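Local coordinates for protein methionine-R-sulfoxide reductase (Neisseria meningitidis, PDB 3MMH) that catalyses the reduction of free methionine-R-sulfoxide to methionine, using a GAF-type domain to hold the substrate, at residues L147-G150 with E151-K154; R16-L19 with P20-S24; F6-D10 with K11-Y15. All coordinates share one frame; numbering follows the deposited sequence.

How the contacts relate
All three contacts are local, linking residues a turn or so apart, and they lie on two helices that pack together. Contacts 2 and 3 share helix 11-27, contact 3 at its start and contact 2 further along, whereas contact 1 lies on helix 143-165. Contacts 1 and 2 are partly buried: Leu-152 meets Ile-22, and Leu-19 rests against Tyr-148 and Glu-151, with water or charged groups on their outer sides. Contact 3 is a surface contact, where a carboxylate caps the helix and apolar side chains fold the loop over the first turn. Tyr-15 packs on Tyr-148, tying contact 3 to contact 1, and Glu-17 of contact 2 probably accepts from Ser-7 N and Ala-8 N.

Contact 1 of 3, residues L147-G150 with E151-K154; sequences LYLG and ELAK
Leu-149 and Leu-152 lie side by side and point the same way, with CD2 of Leu-149 4.0 Å from CD2 of Leu-152. Different first torsions bring this about: Leu-149 sets CG beside its own backbone N (chi1 -65°), while Leu-152 swings CG beside its carbonyl carbon (chi1 179°). Branched apolar chains suit this buried side, and the small Ala-153 follows, its CB 3.5 Å from Gly-150 O.

Regular helix bonds hold the turn together, among them Leu-152 N to Tyr-148 O at 2.9 Å and the longer Lys-154 N to Gly-150 O at 3.2 Å. On the exposed side two carbonyls take a second donor from water. One water donates a hydrogen bond to Leu-147 O at 2.8 Å and a longer one, 3.3 Å, to Glu-151 OE2; a bend at chi2 brings OE2 back to this water. A second water donates to Gly-150 O and, in the lysine conformer described, accepts from Lys-154 NZ at 2.9 Å, reached by a bend at chi4 (76°). Both charged side chains thus curl back to waters on carbonyls of the preceding turn.

Further out, Leu-149 and Ala-153 pack on strand 115-123, and Leu-152 reaches helices 11-27 and 32-47. This is an amphipathic helix of a GAF domain, its apolar side shared between the antiparallel sheet and the two neighbouring helices.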
# COMPACT_ATOMS: atom_id res chain seq x y z
N LEU A 147 0.44 18.29 14.22
CA LEU A 147 1.58 19.10 13.84
C LEU A 147 2.50 18.35 12.86
O LEU A 147 2.82 18.84 11.78
CB LEU A 147 2.37 19.55 15.07
CG LEU A 147 3.56 20.48 14.77
CD1 LEU A 147 3.01 21.90 14.55
CD2 LEU A 147 4.57 20.48 15.95
N TYR A 148 2.94 17.18 13.25
CA TYR A 148 3.93 16.46 12.47
C TYR A 148 3.40 15.79 11.25
O TYR A 148 4.05 15.83 10.20
CB TYR A 148 4.70 15.48 13.37
CG TYR A 148 5.64 16.20 14.30
CD1 TYR A 148 6.69 16.99 13.83
CD2 TYR A 148 5.58 16.00 15.68
CE1 TYR A 148 7.54 17.63 14.73
CE2 TYR A 148 6.48 16.62 16.54
CZ TYR A 148 7.43 17.47 16.05
OH TYR A 148 8.31 18.10 16.94
N LEU A 149 2.17 15.28 11.26
CA LEU A 149 1.59 14.79 9.99
C LEU A 149 1.26 15.95 9.09
O LEU A 149 1.32 15.80 7.86
CB LEU A 149 0.37 13.90 10.23
CG LEU A 149 0.68 12.57 10.96
CD1 LEU A 149 -0.60 11.88 11.35
CD2 LEU A 149 1.58 11.67 10.09
N GLY A 150 0.98 17.15 9.62
CA GLY A 150 0.88 18.31 8.76
C GLY A 150 2.17 18.67 8.09
O GLY A 150 2.17 19.02 6.89
N GLU A 151 3.28 18.54 8.79
CA GLU A 151 4.58 18.78 8.14
C GLU A 151 4.89 17.68 7.13
O GLU A 151 5.44 17.99 6.07
CB GLU A 151 5.67 18.81 9.22
CG GLU A 151 5.66 20.03 10.15
CD GLU A 151 5.65 21.35 9.39
OE1 GLU A 151 6.45 21.50 8.46
OE2 GLU A 151 4.75 22.15 9.65
N LEU A 152 4.52 16.44 7.39
CA LEU A 152 4.68 15.38 6.44
C LEU A 152 3.86 15.68 5.16
O LEU A 152 4.33 15.43 4.04
CB LEU A 152 4.28 14.05 7.03
CG LEU A 152 4.39 12.86 6.06
CD1 LEU A 152 5.78 12.70 5.49
CD2 LEU A 152 3.97 11.58 6.84
N ALA A 153 2.64 16.17 5.33
CA ALA A 153 1.81 16.54 4.20
C ALA A 153 2.51 17.50 3.27
O ALA A 153 2.50 17.37 2.06
CB ALA A 153 0.40 17.03 4.60
N LYS A 154 3.21 18.50 3.86
CA LYS A 154 3.94 19.44 3.00
C LYS A 154 5.15 18.81 2.29
O LYS A 154 5.40 19.13 1.12
CB LYS A 154 4.34 20.68 3.82
CG LYS A 154 3.15 21.42 4.37
CD LYS A 154 3.46 22.66 5.18
CE LYS A 154 2.23 23.57 5.31
NZ LYS A 154 1.19 23.08 6.28
O HOH W 1 1.81 21.28 10.78
O HOH W 2 -0.14 20.51 6.12

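Contact 2 of 3, residues R16-L19 with P20-S24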
# COMPACT_ATOMS: atom_id res chain seq x y z
N ARG A 16 10.15 13.41 15.23
CA ARG A 16 11.34 14.16 14.89
C ARG A 16 12.42 13.28 14.28
O ARG A 16 13.20 13.73 13.44
CB ARG A 16 11.87 14.89 16.13
CG ARG A 16 10.95 15.97 16.62
CD ARG A 16 11.50 16.89 17.67
NE ARG A 16 11.72 16.23 18.94
CZ ARG A 16 10.87 16.23 19.97
NH1 ARG A 16 9.68 16.79 19.85
NH2 ARG A 16 11.21 15.61 21.12
N GLU A 17 12.49 12.04 14.73
CA GLU A 17 13.40 11.05 14.18
C GLU A 17 13.05 10.56 12.82
O GLU A 17 13.91 10.41 11.96
CB GLU A 17 13.56 9.87 15.17
CG GLU A 17 14.53 8.83 14.85
CD GLU A 17 14.67 7.75 15.88
OE1 GLU A 17 13.86 7.64 16.77
OE2 GLU A 17 15.62 6.93 15.79
N VAL A 18 11.75 10.34 12.58
CA VAL A 18 11.28 9.66 11.42
C VAL A 18 10.97 10.60 10.24
O VAL A 18 11.20 10.22 9.09
CB VAL A 18 10.10 8.84 11.80
CG1 VAL A 18 9.28 8.31 10.55
CG2 VAL A 18 10.60 7.65 12.61
N LEU A 19 10.44 11.80 10.49
CA LEU A 19 10.11 12.68 9.34
C LEU A 19 11.31 12.92 8.45
O LEU A 19 11.15 12.88 7.23
CB LEU A 19 9.52 14.01 9.77
CG LEU A 19 8.02 14.12 9.78
CD1 LEU A 19 7.28 13.08 10.37
CD2 LEU A 19 7.62 15.48 10.26
N PRO A 20 12.54 13.18 8.94
CA PRO A 20 13.65 13.44 8.04
C PRO A 20 13.98 12.19 7.27
O PRO A 20 14.46 12.29 6.12
CB PRO A 20 14.79 13.85 8.99
CG PRO A 20 14.07 14.32 10.23
CD PRO A 20 12.87 13.52 10.33
N GLN A 21 13.79 11.00 7.80
CA GLN A 21 14.02 9.78 7.09
C GLN A 21 13.02 9.58 5.97
O GLN A 21 13.40 9.22 4.86
CB GLN A 21 14.01 8.60 8.02
CG GLN A 21 15.18 8.63 9.03
CD GLN A 21 15.21 7.47 9.97
OE1 GLN A 21 15.53 6.34 9.53
NE2 GLN A 21 14.82 7.66 11.17
N ILE A 22 11.76 9.86 6.23
CA ILE A 22 10.75 9.84 5.16
C ILE A 22 11.14 10.85 4.06
O ILE A 22 11.07 10.52 2.89
CB ILE A 22 9.31 10.10 5.63
CG1 ILE A 22 8.86 9.02 6.62
CG2 ILE A 22 8.36 10.20 4.41
CD1 ILE A 22 7.54 9.22 7.25
N GLU A 23 11.51 12.07 4.47
CA GLU A 23 11.87 13.06 3.46
C GLU A 23 12.99 12.51 2.57
O GLU A 23 12.94 12.76 1.34
CB GLU A 23 12.30 14.38 4.15
CG GLU A 23 12.41 15.54 3.18
CD GLU A 23 12.88 16.81 3.79
OE1 GLU A 23 13.66 16.76 4.80
OE2 GLU A 23 12.66 17.88 3.22
N SER A 24 13.98 11.89 3.13
CA SER A 24 15.11 11.32 2.38
C SER A 24 14.65 10.24 1.44
O SER A 24 15.05 10.19 0.27
CB SER A 24 16.10 10.67 3.35
OG SER A 24 17.12 10.04 2.57
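Leu-19 and Pro-20 are bonded neighbours inside helix 11-27, and the proline ring presses back on the residue before it: CD of Pro-20 is 3.4 Å from CB of Leu-19, tighter than usual for two carbons. Proline has no N-H, so its nitrogen cannot bond to Arg-16 O; instead the exposed ring packs CD, at 3.1 Å, and CG against that oxygen, and the helix is kinked here. The kink also takes Gln-21 N away from Glu-17 O, to 4.2 Å. Main-chain bonding resumes with Ile-22 N donating to Val-18 O at 2.9 Å, followed by Glu-23 N to Leu-19 O, also 2.9 Å. Leu-19 turns its apolar branches into the protein.

Val-18 is the next most buried. In the conformer described its CG1, anti to the backbone N (chi1 166°), points along the helix to CD1 of Ile-22, 3.8 Å away, and the two branched chains cross at a slant.

Gln-21 lies on the side covered by the N-terminal segment. Its chi1 of -65° lays the extended chain back along the previous turn, and NE2 takes over the acceptor its backbone has lost, donating to Glu-17 O at 3.0 Å, nearly straight at 174°. Glu-17 O lies in the plane of the Gln-21 amide, while NE2 stands well above the carbonyl plane of Glu-17. NE2 also bonds to His-5 O, and the Glu-17 carboxylate, running alongside, is held by His-5 ND1 and the amides of Ser-7 and Ala-8; the leading segment is thereby fastened to this helix.

Val-18 and Ile-22 face Val-42 and other residues of helix 32-47, while Leu-19, Ile-22 and Glu-23 meet helix 143-165, so helix 11-27 packs against both of these helices.

Contact 3 of 3, residues F6-D10 with K11-Y15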
# COMPACT_ATOMS: atom_id res chain seq x y z
N PHE A 6 14.36 3.52 14.06
CA PHE A 6 13.52 4.02 15.14
C PHE A 6 14.07 3.61 16.50
O PHE A 6 14.01 2.43 16.87
CB PHE A 6 12.09 3.52 14.97
CG PHE A 6 11.72 3.20 13.55
CD1 PHE A 6 10.99 4.11 12.79
CD2 PHE A 6 12.09 2.00 12.97
CE1 PHE A 6 10.65 3.82 11.48
CE2 PHE A 6 11.75 1.71 11.67
CZ PHE A 6 11.03 2.61 10.92
N SER A 7 14.60 4.57 17.24
CA SER A 7 14.91 4.37 18.65
C SER A 7 13.81 4.94 19.53
O SER A 7 13.36 4.30 20.48
CB SER A 7 16.25 5.03 18.99
OG SER A 7 16.25 6.40 18.64
N ALA A 8 13.38 6.16 19.22
CA ALA A 8 12.66 6.99 20.18
C ALA A 8 11.49 6.21 20.78
O ALA A 8 10.84 5.42 20.10
CB ALA A 8 12.16 8.26 19.50
N SER A 9 11.22 6.45 22.06
CA SER A 9 10.12 5.82 22.74
C SER A 9 8.96 6.73 23.07
O SER A 9 7.95 6.27 23.58
CB SER A 9 10.65 5.19 24.05
OG SER A 9 11.24 6.22 24.88
N ASP A 10 9.09 8.02 22.76
CA ASP A 10 8.05 9.02 22.92
C ASP A 10 7.58 9.44 21.55
O ASP A 10 8.37 9.63 20.62
CB ASP A 10 8.69 10.25 23.62
CG ASP A 10 7.82 11.46 23.63
OD1 ASP A 10 6.79 11.39 24.36
OD2 ASP A 10 8.07 12.37 22.81
N LYS A 11 6.26 9.63 21.43
CA LYS A 11 5.64 9.96 20.16
C LYS A 11 6.29 11.12 19.45
O LYS A 11 6.64 11.07 18.28
CB LYS A 11 4.13 10.17 20.38
CG LYS A 11 3.36 10.46 19.08
CD LYS A 11 2.01 11.21 19.34
CE LYS A 11 1.03 10.47 20.18
NZ LYS A 11 -0.21 11.24 20.23
N ALA A 12 6.38 12.28 20.13
CA ALA A 12 6.93 13.49 19.52
C ALA A 12 8.39 13.26 19.09
O ALA A 12 8.77 13.64 17.97
CB ALA A 12 6.78 14.69 20.46
N ALA A 13 9.18 12.64 19.95
CA ALA A 13 10.56 12.37 19.61
C ALA A 13 10.63 11.47 18.38
O ALA A 13 11.53 11.60 17.56
CB ALA A 13 11.30 11.77 20.82
N LEU A 14 9.72 10.48 18.28
CA LEU A 14 9.75 9.58 17.14
C LEU A 14 9.42 10.31 15.84
O LEU A 14 10.06 10.08 14.82
CB LEU A 14 8.84 8.37 17.38
CG LEU A 14 8.92 7.27 16.31
CD1 LEU A 14 10.27 6.68 16.17
CD2 LEU A 14 7.88 6.18 16.61
N TYR A 15 8.45 11.21 15.85
CA TYR A 15 8.21 12.02 14.66
C TYR A 15 9.45 12.76 14.29
O TYR A 15 9.79 12.88 13.11
CB TYR A 15 7.06 13.02 14.89
CG TYR A 15 5.67 12.45 14.70
CD1 TYR A 15 5.25 12.12 13.41
CD2 TYR A 15 4.77 12.34 15.72
CE1 TYR A 15 3.95 11.70 13.19
CE2 TYR A 15 3.46 11.92 15.52
CZ TYR A 15 3.06 11.58 14.24
OH TYR A 15 1.78 11.21 13.97
O HOH W 3 4.92 12.75 22.86
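Ala-8 packs closely where the loop folds over the first turn of helix 11-27. Its CB points at the helix, 3.5 Å from Leu-14 N and 3.8 Å from CB of Ala-13, and the small methyl lets the loop backbone come close to the helix. Leu-14 completes the apolar patch: with CG anti to its backbone N (chi1 -173°), it carries CD1 to 3.8 Å from CB of Phe-6, at the edge of the phenylalanine ring and near its plane. Beyond them, helix 32-47 offers Phe-47 to Leu-14 and Ala-46 to Phe-6.

The other side is polar and watery. Asp-10 is the N-cap, and its CG, anti to the backbone N (chi1 169°), brings the carboxylate round to the first turn. OD2 accepts from Ala-13 N at 3.1 Å, on its anti side and 27° out of the carboxylate plane. The other oxygen, OD1, accepts a hydrogen bond from a water at 2.8 Å, and that water accepts from Ala-12 N at 3.1 Å. The backbone adds the first helical bond, Leu-14 N to Asp-10 O at 2.8 Å. Lys-11 leads away from the loop to salt bridges with Asp-142 and Asp-145, near the start of helix 143-165.

Aspartate suits the cap because its short acid arm reaches amides that have no earlier turn to bond to. Its negative charge at the positive end of the helix dipole probably stabilises this start, and would be expected to keep the carboxylate ionised.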